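Putative gdp-fucose protein o-fucosyltransferase 1 (Caenorhabditis elegans, PDB 3ZY2) belongs to the protein O-fucosyltransferase family of the GT-B clan and is modelled with guanosine-5'-diphosphate bound in a pocket. Local coordinates at residues A[253-256]-A[257-261]; A[73-76]-A[77-81]; A[269-272]-A[273-277]; A[203-206]-A[207-211]. One frame throughout, in Å; residues are numbered along the deposited sequence.

Contact 1 of 4, residues A[253-256]-A[257-261]; sequences GTLT and KEICS
Thr256 caps the short helix 257-260, and its hydroxyl turns back onto Ile259. This is a helix N-cap. Ile259 N gives its hydrogen to Thr256 OG1 at 3.3 Å, with an N-H...O angle of 143°. The same N-H also has a weak bond to Thr256 O. The first regular helical bond runs from Cys260 N to Thr256 O, 3.0 Å and straighter at 158°. Thr256 therefore takes up helix N-H groups through both its side chain and its carbonyl.

The torsion of Thr256 sets this up. With chi1 at 61°, OG1 lies between the backbone N and the carbonyl carbon, close over the first turn. Thr256 OG1 is also 2.6 Å from a water oxygen. That water donates to Glu258 OE1 at 3.1 Å, so it links the cap to the second helical residue. OE2 of the same carboxylate has a weak bond from Gln266.

Apolar atoms pack beside the polar cap. Ile259 CD1 comes within 3.5 Å of Thr256 OG1. The other branch, Ile259 CG2, meets Leu255 CD1 at 3.8 Å. Leu255 also touches His250 and Val333, and Ile259 touches Ile359. The far end of the turn is tied to its surroundings through Cys260. Its O accepts from Trp224 NE1 and Asn331 ND2, and its SG is joined to Cys228 SG in a disulfide.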
ATOM      1  N   GLY A 253      15.047   4.375 -25.222  1.00 33.29           N
ATOM      2  CA  GLY A 253      16.414   4.603 -24.758  1.00 33.53           C
ATOM      3  C   GLY A 253      16.664   4.417 -23.275  1.00 32.63           C
ATOM      4  O   GLY A 253      15.810   3.914 -22.533  1.00 32.41           O
ATOM      5  N   THR A 254      17.849   4.837 -22.839  1.00 32.41           N
ATOM      6  CA  THR A 254      18.241   4.704 -21.438  1.00 32.18           C
ATOM      7  C   THR A 254      18.213   6.055 -20.733  1.00 30.35           C
ATOM      8  O   THR A 254      18.775   7.020 -21.226  1.00 30.69           O
ATOM      9  CB  THR A 254      19.662   4.107 -21.293  1.00 33.08           C
ATOM     10  OG1 THR A 254      20.613   4.978 -21.916  1.00 37.70           O
ATOM     11  CG2 THR A 254      19.744   2.737 -21.950  1.00 34.21           C
ATOM     12  N   LEU A 255      17.560   6.118 -19.578  1.00 29.35           N
ATOM     13  CA  LEU A 255      17.655   7.305 -18.732  1.00 27.90           C
ATOM     14  C   LEU A 255      19.070   7.451 -18.155  1.00 29.31           C
ATOM     15  O   LEU A 255      19.569   6.551 -17.472  1.00 30.04           O
ATOM     16  CB  LEU A 255      16.621   7.250 -17.607  1.00 26.63           C
ATOM     17  CG  LEU A 255      16.569   8.476 -16.692  1.00 25.62           C
ATOM     18  CD1 LEU A 255      16.232   9.724 -17.520  1.00 23.57           C
ATOM     19  CD2 LEU A 255      15.559   8.282 -15.552  1.00 24.66           C
ATOM     20  N   THR A 256      19.715   8.578 -18.450  1.00 29.74           N
ATOM     21  CA  THR A 256      21.040   8.892 -17.911  1.00 31.19           C
ATOM     22  C   THR A 256      21.016  10.045 -16.908  1.00 30.89           C
ATOM     23  O   THR A 256      20.051  10.817 -16.846  1.00 29.11           O
ATOM     24  CB  THR A 256      22.016   9.312 -19.015  1.00 31.63           C
ATOM     25  OG1 THR A 256      21.520  10.495 -19.665  1.00 31.46           O
ATOM     26  CG2 THR A 256      22.231   8.186 -20.043  1.00 32.98           C
ATOM     27  N   LYS A 257      22.092  10.163 -16.138  1.00 32.06           N
ATOM     28  CA  LYS A 257      22.356  11.336 -15.307  1.00 32.67           C
ATOM     29  C   LYS A 257      22.341  12.649 -16.091  1.00 32.08           C
ATOM     30  O   LYS A 257      21.883  13.660 -15.567  1.00 31.58           O
ATOM     31  CB  LYS A 257      23.715  11.205 -14.627  1.00 34.06           C
ATOM     32  CG  LYS A 257      23.714  10.486 -13.301  1.00 37.06           C
ATOM     33  CD  LYS A 257      25.111  10.566 -12.657  1.00 41.31           C
ATOM     34  CE  LYS A 257      25.544  12.023 -12.390  1.00 42.57           C
ATOM     35  NZ  LYS A 257      27.022  12.192 -12.184  1.00 45.31           N
ATOM     36  N   GLU A 258      22.858  12.623 -17.324  1.00 32.54           N
ATOM     37  CA  GLU A 258      22.933  13.788 -18.220  1.00 32.13           C
ATOM     38  C   GLU A 258      21.538  14.327 -18.551  1.00 29.82           C
ATOM     39  O   GLU A 258      21.354  15.522 -18.756  1.00 30.10           O
ATOM     40  CB  GLU A 258      23.645  13.426 -19.532  1.00 33.77           C
ATOM     41  CG  GLU A 258      25.163  13.302 -19.461  1.00 38.09           C
ATOM     42  CD  GLU A 258      25.770  12.782 -20.762  1.00 42.95           C
ATOM     43  OE1 GLU A 258      25.376  11.682 -21.220  1.00 45.20           O
ATOM     44  OE2 GLU A 258      26.662  13.460 -21.324  1.00 46.08           O
ATOM     45  N   ILE A 259      20.561  13.430 -18.621  1.00 27.87           N
ATOM     46  CA  ILE A 259      19.171  13.814 -18.877  1.00 25.09           C
ATOM     47  C   ILE A 259      18.515  14.258 -17.575  1.00 23.78           C
ATOM     48  O   ILE A 259      17.807  15.255 -17.531  1.00 21.30           O
ATOM     49  CB  ILE A 259      18.402  12.642 -19.538  1.00 25.50           C
ATOM     50  CG1 ILE A 259      18.931  12.417 -20.959  1.00 26.40           C
ATOM     51  CG2 ILE A 259      16.884  12.858 -19.540  1.00 24.01           C
ATOM     52  CD1 ILE A 259      18.608  11.038 -21.513  1.00 27.63           C
ATOM     53  N   CYS A 260      18.767  13.526 -16.497  1.00 22.91           N
ATOM     54  CA  CYS A 260      18.119  13.828 -15.230  1.00 21.93           C
ATOM     55  C   CYS A 260      18.629  15.146 -14.636  1.00 21.92           C
ATOM     56  O   CYS A 260      17.851  15.957 -14.131  1.00 19.67           O
ATOM     57  CB  CYS A 260      18.375  12.687 -14.245  1.00 22.56           C
ATOM     58  SG  CYS A 260      17.421  12.747 -12.732  1.00 23.49           S
ATOM     59  N   SER A 261      19.941  15.336 -14.707  1.00 22.44           N
ATOM     60  CA  SER A 261      20.605  16.487 -14.103  1.00 23.58           C
ATOM     61  C   SER A 261      21.710  17.007 -15.025  1.00 23.74           C
ATOM     62  O   SER A 261      22.892  16.718 -14.796  1.00 24.97           O
ATOM     63  CB  SER A 261      21.184  16.082 -12.733  1.00 24.36           C
ATOM     64  OG  SER A 261      21.582  17.227 -12.005  1.00 28.96           O
TER
HETATM   65  O   HOH W   1      22.513  10.900 -22.030  1.00 34.97           O

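Contact 2 of 4, residues A[73-76]-A[77-81]; sequences RVVT and MQEFT
Two first torsions bring Thr76 and Glu79 together. Thr76 holds OG1 between its backbone N and carbonyl carbon (chi1 61°), facing the first helical turn. Glu79 sends CG opposite its own N (chi1 177°) and runs on extended, back past the start of the helix. The two side chains cross at about a right angle.

Glu79 N donates to Thr76 OG1 at 3.0 Å, nearly straight at 162°. This makes Thr76 the N-cap of helix 77-88. Thr76 O accepts from Phe80 N, also at 3.0 Å. The carboxylate of Glu79 answers the cap through a water. The water donates to Glu79 OE1 at 2.7 Å and accepts from Thr76 N at 3.0 Å. A capping box would have a direct bond here; the water stands in its place.

Val75 lies on the apolar side of the cap. Its CG2 meets Phe80 CB at 4.2 Å, in the positions of a hydrophobic staple. Its CG1 is 4.1 Å from Glu79 CD.

The contact marks the passage from strand 74-75, an outer strand of the six-stranded parallel sheet, into helix 77-88. Val75, Met77 and Phe80 all rest on Val42 of the adjoining strand 40-42, and Thr76 touches Val65 of helix 65-68.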
ATOM      1  N   ARG A  73     -18.238  14.617 -14.158  1.00 20.65           N
ATOM      2  CA  ARG A  73     -18.932  15.341 -13.100  1.00 20.99           C
ATOM      3  C   ARG A  73     -18.047  15.603 -11.901  1.00 19.80           C
ATOM      4  O   ARG A  73     -17.406  14.686 -11.382  1.00 18.89           O
ATOM      5  CB  ARG A  73     -20.164  14.586 -12.620  1.00 21.88           C
ATOM      6  CG  ARG A  73     -21.191  14.398 -13.680  1.00 24.68           C
ATOM      7  CD  ARG A  73     -22.559  14.020 -13.090  1.00 24.74           C
ATOM      8  NE  ARG A  73     -22.524  12.802 -12.269  1.00 24.96           N
ATOM      9  CZ  ARG A  73     -22.331  11.571 -12.738  1.00 26.71           C
ATOM     10  NH1 ARG A  73     -22.167  11.360 -14.039  1.00 27.57           N
ATOM     11  NH2 ARG A  73     -22.311  10.544 -11.906  1.00 27.53           N
ATOM     12  N   VAL A  74     -18.040  16.861 -11.474  1.00 18.98           N
ATOM     13  CA  VAL A  74     -17.225  17.324 -10.367  1.00 19.24           C
ATOM     14  C   VAL A  74     -18.011  18.275  -9.466  1.00 19.49           C
ATOM     15  O   VAL A  74     -19.011  18.875  -9.907  1.00 21.62           O
ATOM     16  CB  VAL A  74     -15.961  18.082 -10.886  1.00 17.08           C
ATOM     17  CG1 VAL A  74     -15.020  17.148 -11.651  1.00 18.86           C
ATOM     18  CG2 VAL A  74     -16.350  19.303 -11.734  1.00 18.61           C
ATOM     19  N   VAL A  75     -17.574  18.383  -8.209  1.00 19.57           N
ATOM     20  CA  VAL A  75     -18.006  19.453  -7.299  1.00 19.87           C
ATOM     21  C   VAL A  75     -16.788  20.003  -6.563  1.00 19.25           C
ATOM     22  O   VAL A  75     -15.831  19.265  -6.298  1.00 18.24           O
ATOM     23  CB  VAL A  75     -19.062  19.000  -6.251  1.00 21.10           C
ATOM     24  CG1 VAL A  75     -20.425  18.809  -6.903  1.00 23.48           C
ATOM     25  CG2 VAL A  75     -18.576  17.767  -5.446  1.00 21.68           C
ATOM     26  N   THR A  76     -16.812  21.285  -6.242  1.00 18.58           N
ATOM     27  CA  THR A  76     -15.736  21.852  -5.428  1.00 18.44           C
ATOM     28  C   THR A  76     -15.753  21.270  -4.015  1.00 18.43           C
ATOM     29  O   THR A  76     -16.785  20.767  -3.546  1.00 18.68           O
ATOM     30  CB  THR A  76     -15.839  23.380  -5.319  1.00 18.43           C
ATOM     31  OG1 THR A  76     -17.083  23.737  -4.689  1.00 21.31           O
ATOM     32  CG2 THR A  76     -15.746  24.044  -6.701  1.00 20.19           C
ATOM     33  N   MET A  77     -14.609  21.326  -3.341  1.00 18.74           N
ATOM     34  CA  MET A  77     -14.512  20.934  -1.936  1.00 19.08           C
ATOM     35  C   MET A  77     -15.460  21.782  -1.073  1.00 20.68           C
ATOM     36  O   MET A  77     -16.084  21.254  -0.146  1.00 21.40           O
ATOM     37  CB  MET A  77     -13.061  21.042  -1.437  1.00 18.62           C
ATOM     38  CG  MET A  77     -12.869  20.510  -0.011  1.00 18.16           C
ATOM     39  SD  MET A  77     -13.123  18.747   0.134  1.00 19.30           S
ATOM     40  CE  MET A  77     -11.651  18.171  -0.700  1.00 18.01           C
ATOM     41  N   GLN A  78     -15.572  23.076  -1.381  1.00 21.97           N
ATOM     42  CA  GLN A  78     -16.459  23.974  -0.638  1.00 23.32           C
ATOM     43  C   GLN A  78     -17.924  23.531  -0.754  1.00 24.07           C
ATOM     44  O   GLN A  78     -18.629  23.453   0.269  1.00 24.74           O
ATOM     45  CB  GLN A  78     -16.268  25.446  -1.060  1.00 24.50           C
ATOM     46  CG  GLN A  78     -17.326  26.404  -0.510  1.00 29.32           C
ATOM     47  CD  GLN A  78     -17.011  27.883  -0.704  1.00 33.98           C
ATOM     48  OE1 GLN A  78     -16.199  28.272  -1.549  1.00 37.50           O
ATOM     49  NE2 GLN A  78     -17.673  28.724   0.090  1.00 37.65           N
ATOM     50  N   GLU A  79     -18.376  23.233  -1.976  1.00 23.86           N
ATOM     51  CA  GLU A  79     -19.748  22.744  -2.162  1.00 24.69           C
ATOM     52  C   GLU A  79     -19.951  21.405  -1.455  1.00 24.24           C
ATOM     53  O   GLU A  79     -20.961  21.191  -0.780  1.00 24.62           O
ATOM     54  CB  GLU A  79     -20.159  22.651  -3.643  1.00 25.26           C
ATOM     55  CG  GLU A  79     -21.578  22.072  -3.819  1.00 29.17           C
ATOM     56  CD  GLU A  79     -22.163  22.144  -5.235  1.00 33.27           C
ATOM     57  OE1 GLU A  79     -21.536  22.712  -6.153  1.00 34.97           O
ATOM     58  OE2 GLU A  79     -23.297  21.633  -5.416  1.00 36.77           O
ATOM     59  N   PHE A  80     -18.997  20.493  -1.590  1.00 22.66           N
ATOM     60  CA  PHE A  80     -19.120  19.182  -0.966  1.00 22.72           C
ATOM     61  C   PHE A  80     -19.246  19.318   0.558  1.00 24.29           C
ATOM     62  O   PHE A  80     -20.131  18.729   1.193  1.00 25.29           O
ATOM     63  CB  PHE A  80     -17.911  18.305  -1.348  1.00 21.30           C
ATOM     64  CG  PHE A  80     -17.970  16.929  -0.771  1.00 21.21           C
ATOM     65  CD1 PHE A  80     -18.946  16.020  -1.192  1.00 21.47           C
ATOM     66  CD2 PHE A  80     -17.049  16.529   0.199  1.00 21.62           C
ATOM     67  CE1 PHE A  80     -19.008  14.759  -0.647  1.00 22.14           C
ATOM     68  CE2 PHE A  80     -17.095  15.262   0.748  1.00 22.69           C
ATOM     69  CZ  PHE A  80     -18.080  14.365   0.329  1.00 22.84           C
ATOM     70  N   THR A  81     -18.365  20.138   1.113  1.00 24.91           N
ATOM     71  CA  THR A  81     -18.149  20.319   2.544  1.00 27.24           C
ATOM     72  C   THR A  81     -19.313  21.078   3.216  1.00 28.80           C
ATOM     73  O   THR A  81     -19.771  20.730   4.329  1.00 29.20           O
ATOM     74  CB  THR A  81     -16.733  20.989   2.677  1.00 27.49           C
ATOM     75  OG1 THR A  81     -15.747  20.001   3.042  1.00 27.89           O
ATOM     76  CG2 THR A  81     -16.693  22.178   3.572  1.00 28.63           C
TER
HETATM   77  O   HOH W   2     -19.164  22.804  -7.387  1.00 28.11           O

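Contact 3 of 4, residues A[269-272]-A[273-277]; sequences EQIV and EKVGS
The flat groups that meet across this contact are backbone peptides, and the bonds run between Ile271 and Val275 and between their neighbours on the helix. Val275 N donates to Ile271 O at 2.8 Å. The donor is tilted 21° from the carbonyl plane, and the other three bonds of the set have a similar tilt. Glu273 N donates to Glu269 O, Lys274 N to Gln270 O at 2.9 Å, and Gly276 N to Val272 O at 3.0 Å. All are of the i to i+4 kind.

Aliphatic atoms crowd beside these carbonyls. Val275 CG2 is 3.3 Å from Ile271 O. Lys274 CG is 3.2 Å from Gln270 O. The Val275 branch gets there because CG2 stands opposite its own carbonyl carbon, next to the backbone N. Ile271 and Val275, one turn apart, also meet through their CG2 atoms at 4.3 Å, a loose apolar touch.

Two polar side chains are held locally. Lys274 bends at chi2 (-64°) and then runs straight. Its NZ is in a long salt bridge with Glu273 OE1, 3.8 Å away. Ser277 OG donates to Lys274 O at 2.8 Å.

The buried side faces helix 293-300. Ile271 packs on Ile296, Val272 on Ala299, and Val275 on Leu300. Lys274 lies on Leu327 and Val329 of strand 327-330. This is the regular later part of helix 264-278, an amphipathic alpha helix, packed beside the five-stranded parallel sheet of a Rossmann-like GT-B half.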
ATOM      1  N   GLU A 269      24.741  25.363 -23.384  1.00 20.08           N
ATOM      2  CA  GLU A 269      24.904  24.977 -24.784  1.00 21.30           C
ATOM      3  C   GLU A 269      23.547  24.732 -25.435  1.00 19.71           C
ATOM      4  O   GLU A 269      23.291  25.201 -26.544  1.00 19.84           O
ATOM      5  CB  GLU A 269      25.773  23.717 -24.904  1.00 21.80           C
ATOM      6  CG  GLU A 269      25.893  23.219 -26.354  1.00 26.12           C
ATOM      7  CD  GLU A 269      26.914  22.112 -26.555  1.00 30.14           C
ATOM      8  OE1 GLU A 269      27.536  21.658 -25.568  1.00 32.85           O
ATOM      9  OE2 GLU A 269      27.076  21.700 -27.725  1.00 28.96           O
ATOM     10  N   GLN A 270      22.671  24.023 -24.729  1.00 18.94           N
ATOM     11  CA  GLN A 270      21.384  23.655 -25.302  1.00 18.16           C
ATOM     12  C   GLN A 270      20.413  24.840 -25.407  1.00 16.88           C
ATOM     13  O   GLN A 270      19.694  24.962 -26.397  1.00 16.36           O
ATOM     14  CB  GLN A 270      20.794  22.458 -24.552  1.00 18.15           C
ATOM     15  CG  GLN A 270      21.599  21.185 -24.821  1.00 20.31           C
ATOM     16  CD  GLN A 270      21.315  20.073 -23.851  1.00 23.12           C
ATOM     17  OE1 GLN A 270      22.212  19.595 -23.139  1.00 27.45           O
ATOM     18  NE2 GLN A 270      20.079  19.612 -23.840  1.00 19.46           N
ATOM     19  N   ILE A 271      20.423  25.734 -24.425  1.00 16.26           N
ATOM     20  CA  ILE A 271      19.618  26.969 -24.505  1.00 16.38           C
ATOM     21  C   ILE A 271      20.046  27.820 -25.699  1.00 16.58           C
ATOM     22  O   ILE A 271      19.214  28.341 -26.440  1.00 15.53           O
ATOM     23  CB  ILE A 271      19.730  27.798 -23.219  1.00 16.17           C
ATOM     24  CG1 ILE A 271      18.978  27.093 -22.072  1.00 16.17           C
ATOM     25  CG2 ILE A 271      19.160  29.228 -23.438  1.00 16.99           C
ATOM     26  CD1 ILE A 271      19.124  27.760 -20.709  1.00 18.49           C
ATOM     27  N   VAL A 272      21.352  27.968 -25.889  1.00 17.01           N
ATOM     28  CA  VAL A 272      21.847  28.746 -26.999  1.00 18.36           C
ATOM     29  C   VAL A 272      21.445  28.103 -28.337  1.00 17.87           C
ATOM     30  O   VAL A 272      21.034  28.797 -29.253  1.00 18.39           O
ATOM     31  CB  VAL A 272      23.384  28.888 -26.926  1.00 18.92           C
ATOM     32  CG1 VAL A 272      23.947  29.415 -28.241  1.00 20.76           C
ATOM     33  CG2 VAL A 272      23.767  29.802 -25.779  1.00 19.22           C
ATOM     34  N   GLU A 273      21.544  26.774 -28.415  1.00 18.54           N
ATOM     35  CA  GLU A 273      21.135  26.043 -29.608  1.00 19.79           C
ATOM     36  C   GLU A 273      19.656  26.289 -29.929  1.00 19.35           C
ATOM     37  O   GLU A 273      19.289  26.588 -31.060  1.00 20.14           O
ATOM     38  CB  GLU A 273      21.417  24.544 -29.414  1.00 20.48           C
ATOM     39  CG  GLU A 273      21.445  23.766 -30.702  1.00 26.86           C
ATOM     40  CD  GLU A 273      20.068  23.392 -31.203  1.00 31.37           C
ATOM     41  OE1 GLU A 273      19.209  23.005 -30.376  1.00 34.71           O
ATOM     42  OE2 GLU A 273      19.849  23.485 -32.436  1.00 36.58           O
ATOM     43  N   LYS A 274      18.814  26.197 -28.910  1.00 18.16           N
ATOM     44  CA  LYS A 274      17.377  26.360 -29.119  1.00 18.36           C
ATOM     45  C   LYS A 274      17.023  27.808 -29.435  1.00 17.65           C
ATOM     46  O   LYS A 274      16.145  28.059 -30.244  1.00 18.06           O
ATOM     47  CB  LYS A 274      16.585  25.860 -27.913  1.00 17.85           C
ATOM     48  CG  LYS A 274      16.769  24.360 -27.616  1.00 20.99           C
ATOM     49  CD  LYS A 274      16.251  23.500 -28.742  1.00 23.24           C
ATOM     50  CE  LYS A 274      16.446  22.007 -28.445  1.00 25.91           C
ATOM     51  NZ  LYS A 274      15.998  21.188 -29.609  1.00 26.94           N
ATOM     52  N   VAL A 275      17.715  28.765 -28.812  1.00 16.76           N
ATOM     53  CA  VAL A 275      17.535  30.177 -29.172  1.00 16.62           C
ATOM     54  C   VAL A 275      17.815  30.397 -30.665  1.00 17.74           C
ATOM     55  O   VAL A 275      17.042  31.038 -31.378  1.00 17.48           O
ATOM     56  CB  VAL A 275      18.420  31.088 -28.296  1.00 15.40           C
ATOM     57  CG1 VAL A 275      18.620  32.470 -28.923  1.00 16.31           C
ATOM     58  CG2 VAL A 275      17.789  31.242 -26.926  1.00 15.58           C
ATOM     59  N   GLY A 276      18.942  29.842 -31.122  1.00 18.87           N
ATOM     60  CA  GLY A 276      19.302  29.889 -32.533  1.00 20.41           C
ATOM     61  C   GLY A 276      18.260  29.214 -33.419  1.00 20.88           C
ATOM     62  O   GLY A 276      17.890  29.764 -34.459  1.00 22.36           O
ATOM     63  N   SER A 277      17.768  28.051 -32.986  1.00 21.57           N
ATOM     64  CA  SER A 277      16.844  27.234 -33.786  1.00 22.81           C
ATOM     65  C   SER A 277      15.543  27.964 -34.129  1.00 21.81           C
ATOM     66  O   SER A 277      15.001  27.793 -35.227  1.00 23.88           O
ATOM     67  CB  SER A 277      16.544  25.884 -33.106  1.00 22.48           C
ATOM     68  OG  SER A 277      15.626  26.024 -32.022  1.00 24.78           O
TER

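Contact 4 of 4, residues A[203-206]-A[207-211]; sequences KFIS and ANLAK
Asn208 folds back over Phe204, one turn earlier in helix 195-208. Its CB starts the contact. Asn208 CB lies 3.2 Å from Phe204 O and 4.2 Å from the centroid of the Phe204 ring, close to the ring normal. That is a CH-pi contact over the face. CG comes next. With chi1 at -58° it stands opposite the Asn208 carbonyl carbon, and this brings the amide over the ring face, with Asn208 CG 4.1 Å from Phe204 CE2.

ND2 is the tip that does the gripping. Asn208 ND2 donates to Phe204 O at 3.0 Å. It lies in the carbonyl plane on a lone pair, although Phe204 O is somewhat out of the amide plane of Asn208. Asn208 ND2 also sits 3.3 Å from Phe204 CD2, above the ring face and offset toward the rim. Ring and amide planes are 39° apart, so the two groups are not stacked flat.

Asn208 N also donates to Phe204 O, at 2.9 Å. One carbonyl thus holds both the backbone and the side chain of Asn208.

Leu209 takes the ring edge, with Leu209 CD1 3.8 Å from Phe204 CD1. Leu209 CD1 also meets Ile205 CG1 at 3.9 Å. All three apolar side chains touch Ile321 of helix 315-324. Leu209 N still bonds to Ile205 O, but Leu209 itself has left helical geometry. The arrangement is a helix C-terminus at which Asn208, the last helical residue, turns its side-chain ND2 back to the carbonyl of Phe204. The chain then goes on to strand 213-218, the first along the chain in the five-stranded parallel sheet of this Rossmann-like half.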
ATOM      1  N   LYS A 203       0.505  38.862 -18.536  1.00 15.60           N
ATOM      2  CA  LYS A 203       1.142  40.133 -18.203  1.00 16.33           C
ATOM      3  C   LYS A 203       2.649  40.018 -18.148  1.00 15.51           C
ATOM      4  O   LYS A 203       3.354  40.894 -18.636  1.00 16.41           O
ATOM      5  CB  LYS A 203       0.623  40.708 -16.882  1.00 17.03           C
ATOM      6  CG  LYS A 203      -0.709  41.397 -16.996  1.00 20.45           C
ATOM      7  CD  LYS A 203      -0.980  42.157 -15.697  1.00 20.95           C
ATOM      8  CE  LYS A 203      -2.383  42.771 -15.656  1.00 24.83           C
ATOM      9  NZ  LYS A 203      -3.438  41.735 -15.670  1.00 26.83           N
ATOM     10  N   PHE A 204       3.155  38.931 -17.564  1.00 14.42           N
ATOM     11  CA  PHE A 204       4.603  38.766 -17.468  1.00 14.25           C
ATOM     12  C   PHE A 204       5.204  38.629 -18.866  1.00 12.72           C
ATOM     13  O   PHE A 204       6.253  39.201 -19.159  1.00 13.63           O
ATOM     14  CB  PHE A 204       4.970  37.543 -16.616  1.00 14.26           C
ATOM     15  CG  PHE A 204       6.460  37.406 -16.398  1.00 14.16           C
ATOM     16  CD1 PHE A 204       7.258  36.687 -17.314  1.00 13.74           C
ATOM     17  CD2 PHE A 204       7.080  38.007 -15.300  1.00 16.88           C
ATOM     18  CE1 PHE A 204       8.642  36.595 -17.120  1.00 15.56           C
ATOM     19  CE2 PHE A 204       8.446  37.887 -15.101  1.00 17.61           C
ATOM     20  CZ  PHE A 204       9.230  37.187 -16.012  1.00 16.98           C
ATOM     21  N   ILE A 205       4.554  37.832 -19.718  1.00 12.88           N
ATOM     22  CA  ILE A 205       5.040  37.641 -21.091  1.00 12.18           C
ATOM     23  C   ILE A 205       5.055  39.000 -21.822  1.00 12.84           C
ATOM     24  O   ILE A 205       6.073  39.398 -22.407  1.00 12.68           O
ATOM     25  CB  ILE A 205       4.202  36.582 -21.833  1.00 10.79           C
ATOM     26  CG1 ILE A 205       4.464  35.221 -21.198  1.00 12.36           C
ATOM     27  CG2 ILE A 205       4.549  36.537 -23.328  1.00 12.47           C
ATOM     28  CD1 ILE A 205       3.307  34.220 -21.432  1.00 12.83           C
ATOM     29  N   SER A 206       3.924  39.709 -21.793  1.00 13.67           N
ATOM     30  CA  SER A 206       3.831  40.965 -22.518  1.00 14.69           C
ATOM     31  C   SER A 206       4.911  41.953 -22.060  1.00 15.60           C
ATOM     32  O   SER A 206       5.561  42.592 -22.889  1.00 16.35           O
ATOM     33  CB  SER A 206       2.428  41.553 -22.328  1.00 15.75           C
ATOM     34  OG  SER A 206       2.268  42.749 -23.065  1.00 20.58           O
ATOM     35  N   ALA A 207       5.113  42.062 -20.754  1.00 15.74           N
ATOM     36  CA  ALA A 207       6.052  43.053 -20.205  1.00 16.90           C
ATOM     37  C   ALA A 207       7.503  42.684 -20.384  1.00 16.41           C
ATOM     38  O   ALA A 207       8.373  43.577 -20.542  1.00 18.42           O
ATOM     39  CB  ALA A 207       5.785  43.262 -18.723  1.00 17.79           C
ATOM     40  N   ASN A 208       7.793  41.384 -20.350  1.00 14.87           N
ATOM     41  CA  ASN A 208       9.169  40.915 -20.223  1.00 14.80           C
ATOM     42  C   ASN A 208       9.750  40.087 -21.350  1.00 14.34           C
ATOM     43  O   ASN A 208      10.977  40.047 -21.496  1.00 15.33           O
ATOM     44  CB  ASN A 208       9.350  40.152 -18.914  1.00 14.81           C
ATOM     45  CG  ASN A 208       8.991  40.991 -17.712  1.00 16.95           C
ATOM     46  OD1 ASN A 208       9.722  41.913 -17.342  1.00 22.54           O
ATOM     47  ND2 ASN A 208       7.859  40.684 -17.101  1.00 19.10           N
ATOM     48  N   LEU A 209       8.896  39.396 -22.102  1.00 14.19           N
ATOM     49  CA  LEU A 209       9.357  38.314 -22.977  1.00 13.30           C
ATOM     50  C   LEU A 209       9.020  38.596 -24.438  1.00 13.28           C
ATOM     51  O   LEU A 209       7.919  38.261 -24.911  1.00 14.88           O
ATOM     52  CB  LEU A 209       8.758  36.971 -22.520  1.00 13.68           C
ATOM     53  CG  LEU A 209       9.171  36.499 -21.113  1.00 12.82           C
ATOM     54  CD1 LEU A 209       8.333  35.280 -20.698  1.00 14.35           C
ATOM     55  CD2 LEU A 209      10.671  36.182 -21.066  1.00 14.64           C
ATOM     56  N   ALA A 210       9.973  39.184 -25.155  1.00 12.28           N
ATOM     57  CA  ALA A 210       9.810  39.395 -26.599  1.00 12.09           C
ATOM     58  C   ALA A 210       9.676  38.023 -27.260  1.00 11.82           C
ATOM     59  O   ALA A 210      10.344  37.032 -26.895  1.00 12.54           O
ATOM     60  CB  ALA A 210      10.984  40.183 -27.175  1.00 12.05           C
ATOM     61  N   LYS A 211       8.761  37.961 -28.226  1.00 13.16           N
ATOM     62  CA  LYS A 211       8.466  36.699 -28.915  1.00 12.63           C
ATOM     63  C   LYS A 211       9.220  36.587 -30.238  1.00 12.99           C
ATOM     64  O   LYS A 211       9.532  37.591 -30.877  1.00 14.57           O
ATOM     65  CB  LYS A 211       6.967  36.584 -29.142  1.00 13.66           C
ATOM     66  CG  LYS A 211       6.204  36.288 -27.804  1.00 15.90           C
ATOM     67  CD  LYS A 211       4.681  36.360 -27.942  1.00 23.30           C
ATOM     68  CE  LYS A 211       4.096  35.174 -28.735  1.00 26.40           C
ATOM     69  NZ  LYS A 211       4.353  33.863 -28.067  1.00 27.38           N
TER

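How the contacts relate
Contacts 1, 3 and 4 belong to the half of the chain with the five-stranded parallel sheet. Contact 2 belongs to the six-stranded half, and its centre is about 41 Å from that of contact 1, across the middle of the chain. Contacts 1 and 3 lie on successive helices, about 6 Å apart at their nearest atoms. Contacts 3 and 4 approach to about 9 Å. None of the four holds a residue of the guanosine-5'-diphosphate pocket. The side chain of Cys260 in contact 1 is about 9 Å from a bound guanosine-5'-diphosphate and about 10 Å from manganese. Phe204 in contact 4 is about 12 Å from the nucleotide, and Ile271 in contact 3 about 13 Å.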